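Local coordinates for protein peptidase S15/CocE/NonD (Thaumarchaeota archaeon SCGC AB-539-E09, PDB 4PF1) that probably acts as a serine aminopeptidase of the S15 family, cleaving residues from the N-termini of peptides with an alpha/beta-hydrolase catalytic domain, at residues 178-182 with 359-364. Numbering follows the deposited sequence.
Sequences LKAVV and FLDHYL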
# COMPACT_ATOMS: atom_id res chain seq x y z
N LEU A 178 -34.76 31.39 10.49
CA LEU A 178 -34.45 30.05 9.96
C LEU A 178 -35.26 29.82 8.68
O LEU A 178 -36.50 29.79 8.72
CB LEU A 178 -34.71 28.94 11.00
CG LEU A 178 -34.32 27.52 10.56
CD1 LEU A 178 -32.81 27.30 10.63
CD2 LEU A 178 -35.05 26.48 11.38
N LYS A 179 -34.55 29.68 7.53
CA LYS A 179 -35.17 29.59 6.21
C LYS A 179 -35.15 28.18 5.61
O LYS A 179 -35.93 27.92 4.70
CB LYS A 179 -34.49 30.58 5.23
CG LYS A 179 -34.51 32.05 5.69
CD LYS A 179 -35.94 32.62 5.86
CE LYS A 179 -35.92 33.97 6.55
NZ LYS A 179 -37.29 34.48 6.79
N ALA A 180 -34.24 27.29 6.07
CA ALA A 180 -34.12 25.91 5.55
C ALA A 180 -33.28 25.03 6.47
O ALA A 180 -32.48 25.55 7.25
CB ALA A 180 -33.50 25.93 4.15
N VAL A 181 -33.44 23.70 6.36
CA VAL A 181 -32.64 22.72 7.12
C VAL A 181 -32.19 21.57 6.21
O VAL A 181 -32.92 21.16 5.31
CB VAL A 181 -33.35 22.17 8.40
CG1 VAL A 181 -33.37 23.21 9.52
CG2 VAL A 181 -34.74 21.64 8.10
N VAL A 182 -30.97 21.05 6.45
CA VAL A 182 -30.42 19.91 5.71
C VAL A 182 -29.92 18.85 6.74
O VAL A 182 -28.72 18.78 7.03
CB VAL A 182 -29.32 20.30 4.68
CG1 VAL A 182 -28.89 19.08 3.85
CG2 VAL A 182 -29.79 21.42 3.75
N PHE A 359 -30.46 24.46 -3.32
CA PHE A 359 -31.56 24.41 -2.34
C PHE A 359 -31.38 25.56 -1.33
O PHE A 359 -32.30 26.36 -1.15
CB PHE A 359 -31.58 23.04 -1.61
CG PHE A 359 -32.49 22.95 -0.40
CD1 PHE A 359 -33.85 22.71 -0.55
CD2 PHE A 359 -31.97 23.04 0.89
CE1 PHE A 359 -34.68 22.60 0.57
CE2 PHE A 359 -32.80 22.94 2.00
CZ PHE A 359 -34.15 22.72 1.84
N LEU A 360 -30.18 25.67 -0.73
CA LEU A 360 -29.84 26.71 0.25
C LEU A 360 -29.84 28.10 -0.38
O LEU A 360 -30.40 29.02 0.21
CB LEU A 360 -28.47 26.43 0.90
CG LEU A 360 -28.35 25.15 1.75
CD1 LEU A 360 -26.91 24.88 2.13
CD2 LEU A 360 -29.23 25.23 3.01
N ASP A 361 -29.22 28.25 -1.58
CA ASP A 361 -29.13 29.54 -2.27
C ASP A 361 -30.51 30.11 -2.59
O ASP A 361 -30.69 31.33 -2.50
CB ASP A 361 -28.28 29.43 -3.55
CG ASP A 361 -26.79 29.32 -3.29
OD1 ASP A 361 -26.31 29.92 -2.31
OD2 ASP A 361 -26.10 28.69 -4.11
N HIS A 362 -31.50 29.25 -2.93
CA HIS A 362 -32.85 29.72 -3.23
C HIS A 362 -33.53 30.33 -1.99
O HIS A 362 -34.09 31.42 -2.10
CB HIS A 362 -33.72 28.60 -3.82
CG HIS A 362 -35.18 28.96 -3.89
ND1 HIS A 362 -35.63 29.98 -4.70
CD2 HIS A 362 -36.22 28.49 -3.17
CE1 HIS A 362 -36.93 30.08 -4.47
NE2 HIS A 362 -37.33 29.19 -3.57
N TYR A 363 -33.50 29.64 -0.84
CA TYR A 363 -34.17 30.10 0.37
C TYR A 363 -33.37 31.15 1.15
O TYR A 363 -33.96 31.87 1.96
CB TYR A 363 -34.50 28.91 1.30
CG TYR A 363 -35.55 27.97 0.74
CD1 TYR A 363 -36.88 28.35 0.61
CD2 TYR A 363 -35.21 26.66 0.38
CE1 TYR A 363 -37.84 27.48 0.10
CE2 TYR A 363 -36.16 25.78 -0.13
CZ TYR A 363 -37.48 26.19 -0.26
OH TYR A 363 -38.43 25.33 -0.75
N LEU A 364 -32.05 31.25 0.93
CA LEU A 364 -31.22 32.18 1.69
C LEU A 364 -30.72 33.39 0.88
O LEU A 364 -30.30 34.38 1.48
CB LEU A 364 -30.01 31.45 2.30
CG LEU A 364 -30.31 30.30 3.26
CD1 LEU A 364 -29.11 29.39 3.39
CD2 LEU A 364 -30.73 30.81 4.63
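A180 points its methyl group into the helix surface between F359 and Y363, one helical turn apart. Its CB lies 3.7 Å from F359 CE2, meeting that ring obliquely, and 4.2 Å from Y363 CD2. With CG anti to the backbone N (chi1 169°), the F359 side chain reaches out from the helix until its CE2 corner is wedged between A180 and V182. There V182 CG2 stands 3.8 Å from F359 CE2, the two side chains running past each other in opposite senses, and the carbonyl oxygen of V181 also borders this corner. The same CG2 methyl touches L360 CD2 at 3.9 Å. Replacing F359 by an alanine would probably open a gap beside A180 and V182 and leave the edge of the Y363 ring without the partner it meets within the helix. Y363 offers CD2 to a face of the F359 ring, near the rim, while F359 CD1 sits in plane at the edge of the Y363 ring. Further along, K179 starts toward the helix but turns away: its CB lies 3.6 Å from Y363 O and 3.8 Å from L364 CD2, and a bend at chi2 (-61°) carries the ammonium off to P176 O. The contact is therefore apolar apart from these backbone oxygens. L360 and L364 extend the packing onto A156 of the adjacent strand 154-160, and F359 reaches L288 of strand 287-292 on the other side. Segments 178-182 and 359-364 run nearly antiparallel (168°), with their axes 7.7 Å apart at the closest approach. Such packing of helix 347-365 across a central parallel strand, flanked by parallel neighbours, is characteristic of the layered alpha/beta-hydrolase fold.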